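Local coordinates for fructokinase (Vibrio cholerae serotype O1, PDB 5EYN), which catalyses the ATP-dependent phosphorylation of fructose, as a sugar kinase of the PfkB family, at residues Met18-Asp30 against Val50-Phe64. Residues are numbered along the deposited sequence; the frame is centred on the assembly and turned at random.
With FRU (beta-D-fructofuranose), chain B.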
loop_
_atom_site.group_PDB
_atom_site.type_symbol
_atom_site.label_atom_id
_atom_site.label_comp_id
_atom_site.label_asym_id
_atom_site.label_seq_id
_atom_site.Cartn_x
_atom_site.Cartn_y
_atom_site.Cartn_z
ATOM N N MET A 18 21.663 3.930 -32.086
ATOM C CA MET A 18 20.749 3.383 -31.097
ATOM C C MET A 18 19.819 4.466 -30.570
ATOM O O MET A 18 20.232 5.387 -29.859
ATOM C CB MET A 18 21.523 2.760 -29.944
ATOM C CG MET A 18 20.629 2.122 -28.910
ATOM S SD MET A 18 21.474 0.814 -28.015
ATOM C CE MET A 18 22.787 1.744 -27.225
ATOM N N SER A 19 18.548 4.347 -30.914
ATOM C CA SER A 19 17.605 5.396 -30.592
ATOM C C SER A 19 17.153 5.259 -29.130
ATOM O O SER A 19 16.997 4.154 -28.611
ATOM C CB SER A 19 16.425 5.333 -31.554
ATOM O OG SER A 19 16.892 5.429 -32.896
ATOM N N ARG A 20 16.986 6.392 -28.465
ATOM C CA ARG A 20 16.489 6.404 -27.095
ATOM C C ARG A 20 15.026 6.011 -27.068
ATOM O O ARG A 20 14.239 6.476 -27.893
ATOM C CB ARG A 20 16.631 7.801 -26.502
ATOM C CG ARG A 20 16.099 7.914 -25.091
ATOM C CD ARG A 20 16.319 9.310 -24.529
ATOM N NE ARG A 20 17.723 9.560 -24.227
ATOM C CZ ARG A 20 18.532 10.368 -24.909
ATOM N NH1 ARG A 20 18.102 11.042 -25.964
ATOM N NH2 ARG A 20 19.794 10.507 -24.530
ATOM N N VAL A 21 14.680 5.142 -26.126
ATOM C CA VAL A 21 13.291 4.812 -25.839
ATOM C C VAL A 21 12.917 5.443 -24.510
ATOM O O VAL A 21 13.519 5.135 -23.478
ATOM C CB VAL A 21 13.060 3.302 -25.781
ATOM C CG1 VAL A 21 11.584 2.991 -25.544
ATOM C CG2 VAL A 21 13.574 2.622 -27.048
ATOM N N TRP A 22 11.917 6.326 -24.543
ATOM C CA TRP A 22 11.347 6.940 -23.352
ATOM C C TRP A 22 10.185 6.100 -22.872
ATOM O O TRP A 22 9.338 5.697 -23.662
ATOM C CB TRP A 22 10.817 8.341 -23.678
ATOM C CG TRP A 22 11.858 9.394 -23.891
ATOM C CD1 TRP A 22 12.281 9.891 -25.092
ATOM C CD2 TRP A 22 12.600 10.099 -22.884
ATOM N NE1 TRP A 22 13.225 10.852 -24.893
ATOM C CE2 TRP A 22 13.448 11.000 -23.551
ATOM C CE3 TRP A 22 12.639 10.046 -21.487
ATOM C CZ2 TRP A 22 14.318 11.846 -22.870
ATOM C CZ3 TRP A 22 13.501 10.882 -20.817
ATOM C CH2 TRP A 22 14.324 11.769 -21.504
ATOM N N LEU A 23 10.156 5.864 -21.569
ATOM C CA LEU A 23 9.075 5.175 -20.890
ATOM C C LEU A 23 8.475 6.157 -19.893
ATOM O O LEU A 23 9.193 6.894 -19.234
ATOM C CB LEU A 23 9.602 3.929 -20.153
ATOM C CG LEU A 23 10.198 2.757 -20.946
ATOM C CD1 LEU A 23 9.329 2.337 -22.089
ATOM C CD2 LEU A 23 11.595 3.109 -21.458
ATOM N N THR A 24 7.160 6.156 -19.781
ATOM C CA THR A 24 6.507 6.982 -18.789
ATOM C C THR A 24 5.337 6.236 -18.184
ATOM O O THR A 24 4.751 5.369 -18.826
ATOM C CB THR A 24 6.030 8.319 -19.399
ATOM O OG1 THR A 24 5.458 9.143 -18.392
ATOM C CG2 THR A 24 4.987 8.120 -20.499
ATOM N N GLY A 25 5.023 6.553 -16.931
ATOM C CA GLY A 25 3.882 5.957 -16.269
ATOM C C GLY A 25 4.216 5.577 -14.853
ATOM O O GLY A 25 4.863 6.340 -14.137
ATOM N N ASP A 26 3.779 4.389 -14.463
ATOM C CA ASP A 26 3.844 3.946 -13.075
ATOM C C ASP A 26 4.978 2.986 -12.804
ATOM O O ASP A 26 5.014 1.904 -13.358
ATOM C CB ASP A 26 2.521 3.302 -12.648
ATOM C CG ASP A 26 2.105 2.102 -13.499
ATOM O OD1 ASP A 26 1.642 1.087 -12.890
ATOM O OD2 ASP A 26 2.174 2.163 -14.753
ATOM N N ALA A 27 5.889 3.427 -11.952
ATOM C CA ALA A 27 6.824 2.545 -11.277
ATOM C C ALA A 27 6.158 2.118 -9.973
ATOM O O ALA A 27 5.635 2.949 -9.238
ATOM C CB ALA A 27 8.139 3.262 -11.021
ATOM N N VAL A 28 6.130 0.820 -9.698
ATOM C CA VAL A 28 5.363 0.310 -8.583
ATOM C C VAL A 28 6.137 -0.743 -7.840
ATOM O O VAL A 28 7.018 -1.384 -8.401
ATOM C CB VAL A 28 4.039 -0.314 -9.027
ATOM C CG1 VAL A 28 3.373 0.475 -10.162
ATOM C CG2 VAL A 28 4.181 -1.745 -9.395
ATOM N N VAL A 29 5.794 -0.917 -6.575
ATOM C CA VAL A 29 6.260 -2.082 -5.840
ATOM C C VAL A 29 5.185 -3.153 -5.889
ATOM O O VAL A 29 4.055 -2.946 -5.429
ATOM C CB VAL A 29 6.668 -1.742 -4.384
ATOM C CG1 VAL A 29 6.878 -3.003 -3.573
ATOM C CG2 VAL A 29 7.929 -0.889 -4.378
ATOM N N ASP A 30 5.551 -4.287 -6.487
ATOM C CA ASP A 30 4.708 -5.467 -6.523
ATOM C C ASP A 30 5.054 -6.344 -5.315
ATOM O O ASP A 30 6.201 -6.786 -5.139
ATOM C CB ASP A 30 4.951 -6.287 -7.797
ATOM C CG ASP A 30 4.409 -5.638 -9.065
ATOM O OD1 ASP A 30 3.408 -4.895 -9.005
ATOM O OD2 ASP A 30 4.967 -5.955 -10.141
ATOM N N VAL A 50 9.392 -2.321 -18.778
ATOM C CA VAL A 50 9.853 -2.184 -20.150
ATOM C C VAL A 50 11.213 -1.482 -20.214
ATOM O O VAL A 50 12.115 -1.886 -20.970
ATOM C CB VAL A 50 8.816 -1.447 -21.016
ATOM C CG1 VAL A 50 9.351 -1.260 -22.416
ATOM C CG2 VAL A 50 7.503 -2.235 -21.068
ATOM N N ALA A 51 11.355 -0.422 -19.428
ATOM C CA ALA A 51 12.603 0.327 -19.400
ATOM C C ALA A 51 13.755 -0.593 -19.027
ATOM O O ALA A 51 14.809 -0.571 -19.653
ATOM C CB ALA A 51 12.522 1.483 -18.417
ATOM N N VAL A 52 13.565 -1.396 -17.988
ATOM C CA VAL A 52 14.615 -2.266 -17.514
ATOM C C VAL A 52 14.869 -3.362 -18.550
ATOM O O VAL A 52 16.017 -3.738 -18.767
ATOM C CB VAL A 52 14.258 -2.833 -16.140
ATOM C CG1 VAL A 52 15.220 -3.927 -15.716
ATOM C CG2 VAL A 52 14.273 -1.716 -15.100
ATOM N N ALA A 53 13.822 -3.875 -19.193
ATOM C CA ALA A 53 14.009 -4.912 -20.197
ATOM C C ALA A 53 14.907 -4.402 -21.303
ATOM O O ALA A 53 15.800 -5.112 -21.764
ATOM C CB ALA A 53 12.703 -5.342 -20.778
ATOM N N ILE A 54 14.647 -3.180 -21.760
ATOM C CA ILE A 54 15.451 -2.584 -22.818
ATOM C C ILE A 54 16.904 -2.409 -22.366
ATOM O O ILE A 54 17.839 -2.758 -23.086
ATOM C CB ILE A 54 14.837 -1.249 -23.260
ATOM C CG1 ILE A 54 13.523 -1.516 -23.991
ATOM C CG2 ILE A 54 15.797 -0.505 -24.150
ATOM C CD1 ILE A 54 12.668 -0.277 -24.208
ATOM N N ALA A 55 17.090 -1.867 -21.171
ATOM C CA ALA A 55 18.424 -1.649 -20.632
ATOM C C ALA A 55 19.210 -2.957 -20.485
ATOM O O ALA A 55 20.398 -3.016 -20.796
ATOM C CB ALA A 55 18.343 -0.909 -19.308
ATOM N N ARG A 56 18.534 -4.016 -20.064
ATOM C CA ARG A 56 19.205 -5.297 -19.872
ATOM C C ARG A 56 19.716 -5.848 -21.183
ATOM O O ARG A 56 20.688 -6.590 -21.196
ATOM C CB ARG A 56 18.266 -6.303 -19.235
ATOM C CG ARG A 56 17.960 -5.980 -17.800
ATOM C CD ARG A 56 18.162 -7.143 -16.920
ATOM N NE ARG A 56 17.888 -6.817 -15.528
ATOM C CZ ARG A 56 17.328 -7.646 -14.669
ATOM N NH1 ARG A 56 16.972 -8.854 -15.058
ATOM N NH2 ARG A 56 17.128 -7.262 -13.425
ATOM N N LEU A 57 19.064 -5.495 -22.280
ATOM C CA LEU A 57 19.474 -5.916 -23.614
ATOM C C LEU A 57 20.498 -4.951 -24.208
ATOM O O LEU A 57 20.848 -5.088 -25.366
ATOM C CB LEU A 57 18.247 -6.032 -24.529
ATOM C CG LEU A 57 17.251 -7.149 -24.194
ATOM C CD1 LEU A 57 15.958 -6.941 -24.982
ATOM C CD2 LEU A 57 17.849 -8.512 -24.477
ATOM N N SER A 58 20.991 -4.016 -23.397
ATOM C CA SER A 58 22.026 -3.048 -23.786
ATOM C C SER A 58 21.451 -1.862 -24.578
ATOM O O SER A 58 22.187 -1.133 -25.235
ATOM C CB SER A 58 23.174 -3.727 -24.554
ATOM O OG SER A 58 22.937 -3.678 -25.946
ATOM N N GLY A 59 20.141 -1.659 -24.498
ATOM C CA GLY A 59 19.519 -0.538 -25.161
ATOM C C GLY A 59 19.548 0.724 -24.327
ATOM O O GLY A 59 19.982 0.738 -23.176
ATOM N N ARG A 60 19.054 1.788 -24.930
ATOM C CA ARG A 60 19.057 3.110 -24.343
ATOM C C ARG A 60 17.646 3.459 -23.916
ATOM O O ARG A 60 16.835 3.869 -24.729
ATOM C CB ARG A 60 19.532 4.104 -25.398
ATOM C CG ARG A 60 19.812 5.485 -24.897
ATOM C CD ARG A 60 20.119 6.356 -26.087
ATOM N NE ARG A 60 20.800 7.593 -25.746
ATOM C CZ ARG A 60 21.157 8.497 -26.648
ATOM N NH1 ARG A 60 21.784 9.606 -26.276
ATOM N NH2 ARG A 60 20.893 8.290 -27.932
ATOM N N SER A 61 17.350 3.295 -22.640
ATOM C CA SER A 61 16.018 3.600 -22.147
ATOM C C SER A 61 16.095 4.687 -21.076
ATOM O O SER A 61 17.095 4.839 -20.376
ATOM C CB SER A 61 15.320 2.336 -21.633
ATOM O OG SER A 61 15.963 1.848 -20.490
ATOM N N ALA A 62 15.022 5.459 -20.981
ATOM C CA ALA A 62 14.943 6.584 -20.058
ATOM C C ALA A 62 13.520 6.653 -19.572
ATOM O O ALA A 62 12.610 6.411 -20.346
ATOM C CB ALA A 62 15.331 7.878 -20.760
ATOM N N PHE A 63 13.330 6.983 -18.302
ATOM C CA PHE A 63 12.009 6.977 -17.690
ATOM C C PHE A 63 11.674 8.371 -17.213
ATOM O O PHE A 63 12.515 9.031 -16.611
ATOM C CB PHE A 63 12.011 6.030 -16.492
ATOM C CG PHE A 63 10.655 5.783 -15.884
ATOM C CD1 PHE A 63 9.932 4.667 -16.247
ATOM C CD2 PHE A 63 10.116 6.644 -14.947
ATOM C CE1 PHE A 63 8.707 4.412 -15.699
ATOM C CE2 PHE A 63 8.877 6.392 -14.399
ATOM C CZ PHE A 63 8.179 5.270 -14.775
ATOM N N PHE A 64 10.458 8.834 -17.498
ATOM C CA PHE A 64 9.959 10.047 -16.873
ATOM C C PHE A 64 8.615 9.795 -16.242
ATOM O O PHE A 64 7.764 9.101 -16.797
ATOM C CB PHE A 64 9.929 11.267 -17.825
ATOM C CG PHE A 64 8.891 11.223 -18.933
ATOM C CD1 PHE A 64 7.656 11.852 -18.778
ATOM C CD2 PHE A 64 9.179 10.645 -20.159
ATOM C CE1 PHE A 64 6.724 11.873 -19.820
ATOM C CE2 PHE A 64 8.243 10.659 -21.198
ATOM C CZ PHE A 64 7.017 11.283 -21.021
HETATM C C1 FRU B . 0.822 -2.109 -13.272
HETATM C C2 FRU B . 1.222 -3.571 -13.129
HETATM C C3 FRU B . 2.335 -3.888 -12.152
HETATM C C4 FRU B . 3.115 -4.984 -12.800
HETATM C C5 FRU B . 2.878 -4.709 -14.244
HETATM C C6 FRU B . 2.854 -5.941 -15.114
HETATM O O1 FRU B . 1.845 -1.358 -13.848
HETATM O O2 FRU B . 0.070 -4.258 -12.745
HETATM O O3 FRU B . 1.755 -4.198 -10.920
HETATM O O4 FRU B . 4.475 -4.944 -12.528
HETATM O O5 FRU B . 1.654 -4.007 -14.380
HETATM O O6 FRU B . 2.606 -5.618 -16.460
HETATM O O HOH W 1 17.858 1.728 -27.583
#
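Thr24 OG1 donates to Phe64 O (2.8 Å), coming in 35° off the carbonyl plane. Thr24 CB lies squarely over the Phe64 ring, 3.6 Å from the centroid. Parallel strands 21-24 and 61-68 pair here, near one edge of the ribokinase-like sheet, with only strand 86-93 beyond 61-68; the chain between them makes the lid strands and then helix 46-56, an elaborated beta-alpha-beta crossover. Val21 N bonds to Arg60 O, Ala62 N to Val21 O, Leu23 N to Ala62 O and Phe64 N to Leu23 O. Leu23 carries the helix packing: with CG opposite its carbonyl carbon (chi1 -65°), CD2 rests 3.6 Å from Ala51 CB, and CD1 meets Val50 CG1. Val21 CG1 touches Ile54 CD1. Ser61 OG donates to Ala51 O, which also accepts from Ala55 N on the opposite face. On the sheet's other face, Ala62 CB sits over the six-membered ring of Trp22, whose NE1 bonds to Glu137; the same glutamate forms a salt bridge with Arg20. Beyond strand 21-24, Asp26 OD1 accepts a hydrogen bond from fructose O1 (2.6 Å), and Asp30 OD1 and OD2 accept from O3 and O4. At the far end, a water accepts from Arg60 N (2.9 Å) and donates to Ser19 O.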